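Local coordinates for protein tapirin (Caldicellulosiruptor hydrothermalis, PDB 6N2C) that probably binds cellulose through its beta-helical C-terminal domain and so helps the thermophilic cell adhere to plant biomass, and carries a zinc ion, at residues N251-K256 with S272-D277; N291-D296 with V308-F313; D296-R301 with D324-K329; A314-L319 with S332-G337. All coordinates share one frame; numbering follows the deposited sequence.

Contact 1 (N251-K256 with S272-D277)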
loop_
_atom_site.group_PDB
_atom_site.type_symbol
_atom_site.label_atom_id
_atom_site.label_comp_id
_atom_site.label_asym_id
_atom_site.label_seq_id
_atom_site.Cartn_x
_atom_site.Cartn_y
_atom_site.Cartn_z
ATOM N N ASN A 251 -5.424 -8.248 3.580
ATOM C CA ASN A 251 -4.961 -7.928 4.953
ATOM C C ASN A 251 -3.977 -6.746 4.937
ATOM O O ASN A 251 -4.407 -5.595 4.941
ATOM C CB ASN A 251 -4.434 -9.174 5.652
ATOM C CG ASN A 251 -4.164 -8.937 7.101
ATOM O OD1 ASN A 251 -5.064 -8.503 7.851
ATOM N ND2 ASN A 251 -2.952 -9.125 7.500
ATOM N N LEU A 252 -2.691 -6.976 4.842
ATOM C CA LEU A 252 -1.834 -5.810 4.832
ATOM C C LEU A 252 -0.866 -5.789 3.660
ATOM O O LEU A 252 -0.300 -6.806 3.252
ATOM C CB LEU A 252 -1.100 -5.596 6.169
ATOM C CG LEU A 252 0.024 -6.607 6.373
ATOM C CD1 LEU A 252 1.323 -6.187 5.703
ATOM C CD2 LEU A 252 0.229 -6.847 7.868
ATOM N N MET A 253 -0.671 -4.562 3.172
ATOM C CA MET A 253 0.382 -4.247 2.231
ATOM C C MET A 253 1.287 -3.298 2.927
ATOM O O MET A 253 0.876 -2.224 3.399
ATOM C CB MET A 253 -0.184 -3.611 0.947
ATOM C CG MET A 253 0.898 -3.171 -0.029
ATOM S SD MET A 253 0.073 -2.772 -1.575
ATOM C CE MET A 253 1.492 -2.472 -2.597
ATOM N N TYR A 254 2.578 -3.686 3.037
ATOM C CA TYR A 254 3.606 -2.886 3.648
ATOM C C TYR A 254 4.727 -2.633 2.646
ATOM O O TYR A 254 5.154 -3.553 2.012
ATOM C CB TYR A 254 4.278 -3.603 4.886
ATOM C CG TYR A 254 5.540 -2.845 5.329
ATOM C CD1 TYR A 254 5.441 -1.720 6.191
ATOM C CD2 TYR A 254 6.844 -3.189 4.903
ATOM C CE1 TYR A 254 6.545 -0.974 6.521
ATOM C CE2 TYR A 254 7.947 -2.450 5.268
ATOM C CZ TYR A 254 7.821 -1.381 6.082
ATOM O OH TYR A 254 8.908 -0.686 6.448
ATOM N N THR A 255 5.258 -1.386 2.555
ATOM C CA THR A 255 6.504 -1.117 1.827
ATOM C C THR A 255 7.338 -0.177 2.635
ATOM O O THR A 255 6.801 0.680 3.321
ATOM C CB THR A 255 6.290 -0.548 0.419
ATOM O OG1 THR A 255 6.045 0.866 0.469
ATOM C CG2 THR A 255 5.262 -1.269 -0.344
ATOM N N LYS A 256 8.655 -0.351 2.581
ATOM C CA LYS A 256 9.507 0.641 3.233
ATOM C C LYS A 256 9.573 1.979 2.442
ATOM O O LYS A 256 9.563 3.103 3.013
ATOM C CB LYS A 256 10.902 0.078 3.380
ATOM C CG LYS A 256 11.777 0.924 4.264
ATOM C CD LYS A 256 13.255 0.509 4.184
ATOM C CE LYS A 256 14.126 1.621 4.768
ATOM N NZ LYS A 256 15.594 1.285 4.798
ATOM N N SER A 272 -7.640 -4.036 4.932
ATOM C CA SER A 272 -7.401 -3.779 6.383
ATOM C C SER A 272 -6.342 -2.768 6.622
ATOM O O SER A 272 -6.621 -1.772 7.241
ATOM C CB SER A 272 -7.074 -5.129 7.055
ATOM O OG SER A 272 -6.648 -4.967 8.389
ATOM N N LEU A 273 -5.131 -2.974 6.139
ATOM C CA LEU A 273 -4.020 -2.060 6.483
ATOM C C LEU A 273 -3.136 -1.825 5.266
ATOM O O LEU A 273 -2.661 -2.805 4.668
ATOM C CB LEU A 273 -3.171 -2.694 7.604
ATOM C CG LEU A 273 -1.940 -1.937 8.114
ATOM C CD1 LEU A 273 -2.230 -0.476 8.487
ATOM C CD2 LEU A 273 -1.207 -2.634 9.268
ATOM N N LEU A 274 -2.829 -0.534 4.988
ATOM C CA LEU A 274 -1.851 -0.146 3.938
ATOM C C LEU A 274 -0.881 0.697 4.644
ATOM O O LEU A 274 -1.274 1.734 5.248
ATOM C CB LEU A 274 -2.604 0.674 2.841
ATOM C CG LEU A 274 -1.774 1.205 1.713
ATOM C CD1 LEU A 274 -1.170 0.020 0.997
ATOM C CD2 LEU A 274 -2.643 1.952 0.755
ATOM N N PHE A 275 0.402 0.307 4.645
ATOM C CA PHE A 275 1.405 0.987 5.443
ATOM C C PHE A 275 2.638 1.172 4.612
ATOM O O PHE A 275 3.190 0.183 4.130
ATOM C CB PHE A 275 1.742 0.119 6.699
ATOM C CG PHE A 275 2.454 0.825 7.767
ATOM C CD1 PHE A 275 3.783 1.261 7.587
ATOM C CD2 PHE A 275 1.821 1.113 8.987
ATOM C CE1 PHE A 275 4.452 1.949 8.599
ATOM C CE2 PHE A 275 2.510 1.775 9.961
ATOM C CZ PHE A 275 3.794 2.214 9.781
ATOM N N SER A 276 3.143 2.407 4.526
ATOM C CA SER A 276 4.429 2.634 3.902
ATOM C C SER A 276 5.236 3.591 4.754
ATOM O O SER A 276 4.702 4.513 5.333
ATOM C CB SER A 276 4.323 3.201 2.488
ATOM O OG SER A 276 5.583 3.250 1.846
ATOM N N ASP A 277 6.532 3.352 4.885
ATOM C CA ASP A 277 7.386 4.349 5.457
ATOM C C ASP A 277 7.745 5.466 4.477
ATOM O O ASP A 277 8.487 6.409 4.901
ATOM C CB ASP A 277 8.652 3.732 5.997
ATOM C CG ASP A 277 8.364 2.731 7.157
ATOM O OD1 ASP A 277 7.539 3.101 7.995
ATOM O OD2 ASP A 277 9.061 1.652 7.228
#
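Tyr254 and Phe275 both carry CG anti to the backbone N, which sends the two rings out side by side from the same face of adjacent parallel strands. Their planes are inclined at 33° and the centroids lie 5.9 Å apart, an oblique pairing in which Tyr254 CD1 meets Phe275 CD1 at 3.7 Å. The same torsion carries the phenol past Phe275 to Asp277. There Tyr254 OH gives a very short hydrogen bond of 2.5 Å to Asp277 OD2, which sits at the edge of the tyrosine ring and in its plane, while the carboxylate is turned 75° from that plane. Lys457 forms a salt bridge with the other oxygen, OD1, so each carboxylate oxygen has a partner. On the opposite face Met253 runs extended beside Leu274, whose CD1 touches Met253 CB at 3.8 Å. Farther along that face Thr255 OG1 and Ser276 OG approach to 2.8 Å. Beneath the side chains, backbone hydrogen bonds run alternately from one strand to the other, for example Phe275 N to Met253 O at 2.9 Å, and the short strand axes run 3° from parallel, as expected for successive coils of a beta-helix. Helix 451-457 covers the face of Tyr254 and Phe275, with Ile453 against Phe275; Met253 and Thr255 pack on Phe239 of strand 239-240, and strands 231-234 and 293-294 flank the pair.

Contact 2 (N291-D296 with V308-F313); sequences NALFCD and VTINEF
Asn291 O accepts two backbone N-H groups where both segments turn a corner, Glu312 N at 3.0 Å and Phe313 N at 3.1 Å, and both donors come from the same face of its carbonyl plane. Glu312 N stands well above that plane, 42° out of it, whereas Phe313 N is tilted by 26°. Leu293 N then bonds to Phe313 O at 2.9 Å, which completes a short parallel pairing of Ala292 with Phe313. Such stacked corners are where one coil of a parallel beta-helix passes from one face to the next, and here strand 307-310 gives way to strand 313-315. The Phe313 ring lies with one face against Ala292 CB, a CH-pi contact of 3.9 Å to the ring centroid. Its CE1-CZ edge is directed at the face of Phe294 in an offset edge-to-face pair with planes at 80°, CZ coming within 3.5 Å of Phe294 CE1. Cutting Phe313 back to an alanine is likely to strip the ring from over Ala292 CB and leave this face of Phe294 without its aromatic edge. Phe294 also stacks on Phe275. Inside the corner, Leu293 CD1 and Ile310 CD1 meet at 4.2 Å, their side chains crossing at about a right angle.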
loop_
_atom_site.group_PDB
_atom_site.type_symbol
_atom_site.label_atom_id
_atom_site.label_comp_id
_atom_site.label_asym_id
_atom_site.label_seq_id
_atom_site.Cartn_x
_atom_site.Cartn_y
_atom_site.Cartn_z
ATOM N N ASN A 291 -8.823 1.001 4.166
ATOM C CA ASN A 291 -9.423 1.101 5.492
ATOM C C ASN A 291 -8.491 1.917 6.355
ATOM O O ASN A 291 -8.722 3.113 6.492
ATOM C CB ASN A 291 -9.742 -0.309 6.031
ATOM C CG ASN A 291 -10.900 -1.016 5.286
ATOM O OD1 ASN A 291 -11.751 -0.414 4.561
ATOM N ND2 ASN A 291 -10.928 -2.352 5.448
ATOM N N ALA A 292 -7.398 1.351 6.920
ATOM C CA ALA A 292 -6.399 2.141 7.595
ATOM C C ALA A 292 -5.211 2.329 6.657
ATOM O O ALA A 292 -4.743 1.357 6.042
ATOM C CB ALA A 292 -5.955 1.434 8.899
ATOM N N LEU A 293 -4.682 3.551 6.625
ATOM C CA LEU A 293 -3.560 3.895 5.774
ATOM C C LEU A 293 -2.580 4.704 6.607
ATOM O O LEU A 293 -2.928 5.709 7.239
ATOM C CB LEU A 293 -4.112 4.692 4.554
ATOM C CG LEU A 293 -3.096 5.144 3.514
ATOM C CD1 LEU A 293 -3.838 5.486 2.222
ATOM C CD2 LEU A 293 -2.245 6.294 3.904
ATOM N N PHE A 294 -1.316 4.257 6.622
ATOM C CA PHE A 294 -0.264 4.996 7.215
ATOM C C PHE A 294 0.799 5.274 6.132
ATOM O O PHE A 294 1.156 4.370 5.394
ATOM C CB PHE A 294 0.487 4.184 8.314
ATOM C CG PHE A 294 -0.309 3.831 9.546
ATOM C CD1 PHE A 294 -1.325 2.890 9.449
ATOM C CD2 PHE A 294 0.065 4.299 10.819
ATOM C CE1 PHE A 294 -1.989 2.457 10.611
ATOM C CE2 PHE A 294 -0.597 3.861 11.929
ATOM C CZ PHE A 294 -1.614 2.960 11.826
ATOM N N CYS A 295 1.366 6.499 6.060
ATOM C CA CYS A 295 2.447 6.722 5.129
ATOM C C CYS A 295 3.230 7.931 5.545
ATOM O O CYS A 295 2.778 8.656 6.420
ATOM C CB CYS A 295 1.989 6.792 3.632
ATOM S SG CYS A 295 0.942 8.278 3.372
ATOM N N ASP A 296 4.402 8.164 4.977
ATOM C CA ASP A 296 5.051 9.436 5.245
ATOM C C ASP A 296 4.299 10.566 4.516
ATOM O O ASP A 296 3.923 11.575 5.126
ATOM C CB ASP A 296 6.480 9.440 4.832
ATOM C CG ASP A 296 7.151 10.785 4.960
ATOM O OD1 ASP A 296 7.311 11.321 6.063
ATOM O OD2 ASP A 296 7.504 11.333 3.899
ATOM N N VAL A 308 -8.871 8.637 -3.881
ATOM C CA VAL A 308 -8.385 7.959 -2.677
ATOM C C VAL A 308 -9.573 7.971 -1.660
ATOM O O VAL A 308 -9.992 9.026 -1.203
ATOM C CB VAL A 308 -7.171 8.610 -2.046
ATOM C CG1 VAL A 308 -6.834 7.850 -0.759
ATOM C CG2 VAL A 308 -5.987 8.564 -3.018
ATOM N N THR A 309 -10.163 6.780 -1.399
ATOM C CA THR A 309 -11.262 6.634 -0.509
ATOM C C THR A 309 -10.777 6.035 0.832
ATOM O O THR A 309 -10.096 4.970 0.800
ATOM C CB THR A 309 -12.309 5.708 -1.142
ATOM O OG1 THR A 309 -12.814 6.314 -2.352
ATOM C CG2 THR A 309 -13.438 5.526 -0.226
ATOM N N ILE A 310 -11.069 6.688 1.950
ATOM C CA ILE A 310 -10.625 6.258 3.282
ATOM C C ILE A 310 -11.823 5.806 4.098
ATOM O O ILE A 310 -12.757 6.600 4.345
ATOM C CB ILE A 310 -9.919 7.406 4.047
ATOM C CG1 ILE A 310 -8.729 7.977 3.273
ATOM C CG2 ILE A 310 -9.487 7.005 5.483
ATOM C CD1 ILE A 310 -7.634 7.020 2.918
ATOM N N ASN A 311 -11.834 4.513 4.489
ATOM C CA ASN A 311 -12.888 3.912 5.295
ATOM C C ASN A 311 -12.689 4.024 6.832
ATOM O O ASN A 311 -13.693 4.132 7.572
ATOM C CB ASN A 311 -13.136 2.473 4.814
ATOM C CG ASN A 311 -13.827 2.449 3.472
ATOM O OD1 ASN A 311 -14.997 2.787 3.400
ATOM N ND2 ASN A 311 -13.182 1.940 2.457
ATOM N N GLU A 312 -11.449 4.067 7.304
ATOM C CA GLU A 312 -11.180 4.230 8.719
ATOM C C GLU A 312 -10.298 5.413 9.021
ATOM O O GLU A 312 -10.768 6.350 9.702
ATOM C CB GLU A 312 -10.583 2.952 9.315
ATOM C CG GLU A 312 -11.516 1.774 9.247
ATOM C CD GLU A 312 -12.649 1.762 10.267
ATOM O OE1 GLU A 312 -13.591 0.996 9.990
ATOM O OE2 GLU A 312 -12.596 2.449 11.314
ATOM N N PHE A 313 -9.042 5.407 8.559
ATOM C CA PHE A 313 -8.247 6.598 8.715
ATOM C C PHE A 313 -7.044 6.603 7.787
ATOM O O PHE A 313 -6.644 5.545 7.256
ATOM C CB PHE A 313 -7.788 6.818 10.179
ATOM C CG PHE A 313 -6.877 5.737 10.673
ATOM C CD1 PHE A 313 -5.529 5.761 10.326
ATOM C CD2 PHE A 313 -7.366 4.676 11.441
ATOM C CE1 PHE A 313 -4.655 4.715 10.755
ATOM C CE2 PHE A 313 -6.484 3.624 11.834
ATOM C CZ PHE A 313 -5.126 3.682 11.520
#

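Contact 3 (D296-R301 with D324-K329); sequences DTLDIR and DKMVLK
Ile300, Met326 and Leu298 bury most of the surface in this contact, which is made without a hydrogen bond between 296-301 and 324-329. Each of the three directs its CB toward the other segment. Met326 has CG anti to the backbone N (chi1 179°) and stays extended through chi2, so its chain reaches straight out from the strand; only at the last torsion does it bend, chi3 being -98°, and this turns the methyl onto Leu298. Met326 CE and Leu298 CD2 lie 3.4 Å apart, closer than usual van der Waals contact, evidence of tight packing where the two side chains meet at a slant. Ile300 approaches Met326 differently, crossing it at about a right angle. With CG1 beside the backbone N (chi1 -50°), its CD1 is placed 4.1 Å from Met326 CB and the same distance from CE, and so lies against both the root and the end of the methionine. CD1 also comes 4.0 Å from Lys325 O, so the isoleucine borders the backbone just after the cis peptide that precedes Lys325.

The backbones remain well separated: the nearest CA atoms, those of Ile300 and Lys325, are 7.2 Å apart. Val308 packs on Ile300, Leu319 touches both Leu298 and Met326, and Leu347 adjoins Met326, adding side chains from neighbouring strands. Since strand 297-300 pairs with 318-321 and strand 326-328 with 307-310, the contact joins two different faces across the interior. Inward-pointing aliphatic side chains interlocking between faces are characteristic of the hydrophobic core of a parallel beta-helix.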
loop_
_atom_site.group_PDB
_atom_site.type_symbol
_atom_site.label_atom_id
_atom_site.label_comp_id
_atom_site.label_asym_id
_atom_site.label_seq_id
_atom_site.Cartn_x
_atom_site.Cartn_y
_atom_site.Cartn_z
ATOM N N ASP A 296 4.402 8.164 4.977
ATOM C CA ASP A 296 5.051 9.436 5.245
ATOM C C ASP A 296 4.299 10.566 4.516
ATOM O O ASP A 296 3.923 11.575 5.126
ATOM C CB ASP A 296 6.480 9.440 4.832
ATOM C CG ASP A 296 7.151 10.785 4.960
ATOM O OD1 ASP A 296 7.311 11.321 6.063
ATOM O OD2 ASP A 296 7.504 11.333 3.899
ATOM N N THR A 297 4.170 10.407 3.231
ATOM C CA THR A 297 3.612 11.416 2.379
ATOM C C THR A 297 2.599 10.730 1.489
ATOM O O THR A 297 2.862 9.699 0.882
ATOM C CB THR A 297 4.671 12.068 1.514
ATOM O OG1 THR A 297 5.577 12.838 2.303
ATOM C CG2 THR A 297 4.062 12.991 0.440
ATOM N N LEU A 298 1.401 11.289 1.385
ATOM C CA LEU A 298 0.405 10.879 0.387
ATOM C C LEU A 298 0.194 12.004 -0.672
ATOM O O LEU A 298 -0.228 13.077 -0.285
ATOM C CB LEU A 298 -0.932 10.534 1.040
ATOM C CG LEU A 298 -2.115 10.164 0.114
ATOM C CD1 LEU A 298 -1.747 9.077 -0.858
ATOM C CD2 LEU A 298 -3.326 9.761 0.953
ATOM N N ASP A 299 0.606 11.721 -1.908
ATOM C CA ASP A 299 0.589 12.697 -3.052
ATOM C C ASP A 299 -0.551 12.388 -3.990
ATOM O O ASP A 299 -0.576 11.330 -4.640
ATOM C CB ASP A 299 1.954 12.701 -3.775
ATOM C CG ASP A 299 2.995 13.574 -3.098
ATOM O OD1 ASP A 299 2.666 14.494 -2.358
ATOM O OD2 ASP A 299 4.196 13.369 -3.369
ATOM N N ILE A 300 -1.548 13.258 -4.007
ATOM C CA ILE A 300 -2.593 13.214 -4.966
ATOM C C ILE A 300 -2.456 14.479 -5.837
ATOM O O ILE A 300 -3.211 15.450 -5.653
ATOM C CB ILE A 300 -3.984 13.105 -4.359
ATOM C CG1 ILE A 300 -4.034 11.983 -3.324
ATOM C CG2 ILE A 300 -5.058 12.864 -5.412
ATOM C CD1 ILE A 300 -5.305 12.016 -2.553
ATOM N N ARG A 301 -1.455 14.458 -6.685
ATOM C CA ARG A 301 -1.070 15.706 -7.388
ATOM C C ARG A 301 -1.053 15.573 -8.911
ATOM O O ARG A 301 -1.429 16.510 -9.594
ATOM C CB ARG A 301 0.327 16.097 -7.016
ATOM C CG ARG A 301 0.464 16.406 -5.554
ATOM C CD ARG A 301 1.755 17.175 -5.238
ATOM N NE ARG A 301 2.915 16.374 -5.329
ATOM C CZ ARG A 301 4.153 16.783 -5.069
ATOM N NH1 ARG A 301 4.406 18.028 -4.685
ATOM N NH2 ARG A 301 5.153 15.946 -5.185
ATOM N N ASP A 324 -8.262 16.179 -8.232
ATOM C CA ASP A 324 -9.376 15.411 -7.709
ATOM C C ASP A 324 -8.900 13.981 -7.519
ATOM O O ASP A 324 -8.226 13.490 -8.419
ATOM C CB ASP A 324 -10.616 15.483 -8.597
ATOM C CG ASP A 324 -10.368 15.083 -10.067
ATOM O OD1 ASP A 324 -9.366 15.504 -10.727
ATOM O OD2 ASP A 324 -11.170 14.302 -10.550
ATOM N N LYS A 325 -9.213 13.282 -6.419
ATOM C CA LYS A 325 -9.779 13.762 -5.160
ATOM C C LYS A 325 -9.469 12.750 -4.019
ATOM O O LYS A 325 -8.905 11.679 -4.235
ATOM C CB LYS A 325 -11.291 13.966 -5.237
ATOM C CG LYS A 325 -12.123 12.739 -5.598
ATOM C CD LYS A 325 -13.585 13.154 -5.817
ATOM C CE LYS A 325 -14.480 12.069 -6.420
ATOM N NZ LYS A 325 -15.918 12.465 -6.411
ATOM N N MET A 326 -9.795 13.160 -2.821
ATOM C CA MET A 326 -9.783 12.265 -1.627
ATOM C C MET A 326 -11.205 12.304 -1.066
ATOM O O MET A 326 -11.774 13.421 -1.018
ATOM C CB MET A 326 -8.873 12.751 -0.581
ATOM C CG MET A 326 -8.871 11.850 0.646
ATOM S SD MET A 326 -7.565 12.358 1.783
ATOM C CE MET A 326 -6.316 11.276 1.396
ATOM N N VAL A 327 -11.785 11.140 -0.766
ATOM C CA VAL A 327 -13.058 11.017 -0.047
ATOM C C VAL A 327 -12.889 10.366 1.340
ATOM O O VAL A 327 -12.264 9.289 1.418
ATOM C CB VAL A 327 -14.051 10.194 -0.869
ATOM C CG1 VAL A 327 -15.329 9.853 -0.084
ATOM C CG2 VAL A 327 -14.435 10.988 -2.160
ATOM N N LEU A 328 -13.381 11.035 2.396
ATOM C CA LEU A 328 -13.434 10.460 3.771
ATOM C C LEU A 328 -14.822 9.887 3.958
ATOM O O LEU A 328 -15.808 10.622 3.947
ATOM C CB LEU A 328 -13.088 11.488 4.814
ATOM C CG LEU A 328 -11.803 12.266 4.622
ATOM C CD1 LEU A 328 -11.586 13.175 5.769
ATOM C CD2 LEU A 328 -10.607 11.359 4.367
ATOM N N LYS A 329 -14.925 8.557 4.046
ATOM C CA LYS A 329 -16.199 7.914 4.303
ATOM C C LYS A 329 -16.678 8.188 5.738
ATOM O O LYS A 329 -15.932 8.699 6.576
ATOM C CB LYS A 329 -16.112 6.415 4.025
ATOM C CG LYS A 329 -15.854 6.062 2.554
ATOM C CD LYS A 329 -16.942 6.653 1.615
ATOM C CE LYS A 329 -17.234 5.860 0.360
ATOM N NZ LYS A 329 -17.852 6.639 -0.769
#

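Contact 4 (A314-L319 with S332-G337); sequences AYFNKL and SKLFGG
Leu334 gathers the apolar side of the contact, its CD2 meeting Ala314 CB at 3.8 Å and its CD1 reaching Leu319 CD2 at 4.0 Å. These residues belong to successive coils of the parallel beta-helix, in which Ala314 pairs with Leu334 and Tyr315 with Phe335. Beside them stands the Phe316 ring, with Leu334 CB at its edge, near its plane. Phe316 CG sits between the backbone N and the carbonyl carbon (chi1 52°), which folds the ring back over its neighbours: Leu319 CB covers one face, Phe335 O lies above the opposite face toward the rim, and CE1 comes 3.4 Å from Gly336 CA. A CB on Gly336 would clash with that ring atom. Replacing Phe316 with a serine would probably open a gap between Leu319 CB and the 335-336 backbone and leave Leu334 CB without its aromatic neighbour. On the other face of the strands Tyr315 and Phe335 cross at about a right angle, and Tyr446 stacks on Tyr315. The backbone joins the coils through Phe335 N to Ala314 O, a 2.8 Å bond, and Phe316 N to Phe335 O. At the polar edge, past the cis peptide before Gly337, Gly337 CA rests 3.2 Å from Asn317 O.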
loop_
_atom_site.group_PDB
_atom_site.type_symbol
_atom_site.label_atom_id
_atom_site.label_comp_id
_atom_site.label_asym_id
_atom_site.label_seq_id
_atom_site.Cartn_x
_atom_site.Cartn_y
_atom_site.Cartn_z
ATOM N N ALA A 314 -6.491 7.816 7.622
ATOM C CA ALA A 314 -5.172 7.971 7.039
ATOM C C ALA A 314 -4.351 8.778 7.969
ATOM O O ALA A 314 -4.790 9.857 8.460
ATOM C CB ALA A 314 -5.287 8.613 5.652
ATOM N N TYR A 315 -3.108 8.350 8.185
ATOM C CA TYR A 315 -2.190 8.935 9.108
ATOM C C TYR A 315 -0.949 9.171 8.315
ATOM O O TYR A 315 -0.416 8.257 7.696
ATOM C CB TYR A 315 -1.993 7.980 10.315
ATOM C CG TYR A 315 -1.017 8.269 11.396
ATOM C CD1 TYR A 315 -0.202 9.443 11.439
ATOM C CD2 TYR A 315 -0.856 7.365 12.500
ATOM C CE1 TYR A 315 0.739 9.617 12.465
ATOM C CE2 TYR A 315 0.062 7.588 13.483
ATOM C CZ TYR A 315 0.862 8.684 13.470
ATOM O OH TYR A 315 1.742 8.894 14.485
ATOM N N PHE A 316 -0.415 10.406 8.331
ATOM C CA PHE A 316 0.635 10.834 7.389
ATOM C C PHE A 316 1.429 11.992 7.961
ATOM O O PHE A 316 0.950 12.682 8.878
ATOM C CB PHE A 316 0.010 11.319 6.007
ATOM C CG PHE A 316 -1.072 12.348 6.223
ATOM C CD1 PHE A 316 -0.759 13.677 6.441
ATOM C CD2 PHE A 316 -2.373 11.905 6.416
ATOM C CE1 PHE A 316 -1.776 14.593 6.733
ATOM C CE2 PHE A 316 -3.372 12.814 6.720
ATOM C CZ PHE A 316 -3.070 14.128 6.869
ATOM N N ASN A 317 2.645 12.178 7.465
ATOM C CA ASN A 317 3.370 13.379 7.767
ATOM C C ASN A 317 2.963 14.539 6.808
ATOM O O ASN A 317 3.035 15.736 7.208
ATOM C CB ASN A 317 4.884 13.139 7.774
ATOM C CG ASN A 317 5.302 12.300 8.947
ATOM O OD1 ASN A 317 4.753 12.483 10.063
ATOM N ND2 ASN A 317 6.165 11.306 8.709
ATOM N N LYS A 318 2.715 14.197 5.552
ATOM C CA LYS A 318 2.316 15.195 4.512
ATOM C C LYS A 318 1.237 14.591 3.606
ATOM O O LYS A 318 1.323 13.422 3.174
ATOM C CB LYS A 318 3.478 15.706 3.669
ATOM C CG LYS A 318 3.084 16.847 2.742
ATOM C CD LYS A 318 2.717 18.128 3.501
ATOM C CE LYS A 318 1.955 19.146 2.677
ATOM N NZ LYS A 318 2.930 19.779 1.683
ATOM N N LEU A 319 0.156 15.357 3.384
ATOM C CA LEU A 319 -0.885 15.012 2.455
ATOM C C LEU A 319 -0.962 16.231 1.465
ATOM O O LEU A 319 -1.220 17.336 1.900
ATOM C CB LEU A 319 -2.213 14.875 3.211
ATOM C CG LEU A 319 -3.471 14.738 2.365
ATOM C CD1 LEU A 319 -3.402 13.621 1.326
ATOM C CD2 LEU A 319 -4.656 14.612 3.237
ATOM N N SER A 332 -14.714 8.414 9.393
ATOM C CA SER A 332 -13.287 8.239 9.223
ATOM C C SER A 332 -12.532 9.501 9.644
ATOM O O SER A 332 -13.139 10.605 9.923
ATOM C CB SER A 332 -12.940 7.909 7.775
ATOM O OG SER A 332 -13.290 9.008 6.905
ATOM N N LYS A 333 -11.210 9.384 9.674
ATOM C CA LYS A 333 -10.376 10.393 10.256
ATOM C C LYS A 333 -9.159 10.635 9.396
ATOM O O LYS A 333 -8.705 9.708 8.694
ATOM C CB LYS A 333 -10.010 9.938 11.675
ATOM C CG LYS A 333 -11.292 9.694 12.564
ATOM C CD LYS A 333 -11.070 8.749 13.731
ATOM C CE LYS A 333 -12.366 8.379 14.462
ATOM N NZ LYS A 333 -13.232 7.364 13.791
ATOM N N LEU A 334 -8.643 11.859 9.416
ATOM C CA LEU A 334 -7.293 12.122 8.954
ATOM C C LEU A 334 -6.459 12.494 10.132
ATOM O O LEU A 334 -6.854 13.380 10.943
ATOM C CB LEU A 334 -7.260 13.282 7.953
ATOM C CG LEU A 334 -7.932 13.029 6.597
ATOM C CD1 LEU A 334 -7.753 14.218 5.673
ATOM C CD2 LEU A 334 -7.308 11.829 5.953
ATOM N N PHE A 335 -5.242 11.953 10.220
ATOM C CA PHE A 335 -4.282 12.272 11.257
ATOM C C PHE A 335 -3.002 12.816 10.597
ATOM O O PHE A 335 -2.148 12.010 10.142
ATOM C CB PHE A 335 -3.919 11.031 12.161
ATOM C CG PHE A 335 -5.114 10.406 12.867
ATOM C CD1 PHE A 335 -5.643 11.030 13.949
ATOM C CD2 PHE A 335 -5.713 9.270 12.409
ATOM C CE1 PHE A 335 -6.732 10.503 14.633
ATOM C CE2 PHE A 335 -6.805 8.749 13.050
ATOM C CZ PHE A 335 -7.317 9.361 14.193
ATOM N N GLY A 336 -2.843 14.133 10.551
ATOM C CA GLY A 336 -1.644 14.741 10.119
ATOM C C GLY A 336 -0.745 15.128 11.229
ATOM O O GLY A 336 -1.179 15.012 12.429
ATOM N N GLY A 337 0.441 15.682 10.944
ATOM C CA GLY A 337 0.961 15.947 9.624
ATOM C C GLY A 337 0.430 17.253 9.081
ATOM O O GLY A 337 -0.561 17.824 9.598
#

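In the fold
From the N terminus, contact 1 closes first, pairing strand 252-255 with strand 273-276 one coil later. Contact 2 opens only after it and closes the next loop at a corner; strand 273-276 lies beside strand 293-294, so the two contacts continue one beta-helix face. Contact 3 opens at Asp296, which it shares with contact 2, and crosses it, because 308-313 falls between 296-301 and 324-329. Contact 4 follows contact 2 in series but crosses contact 3 in turn, with 314-319 inside that span and 332-337 beyond it. Contacts 1, 2 and 4 thus tie coil to coil along the axis, whereas contact 3 spans the interior between faces.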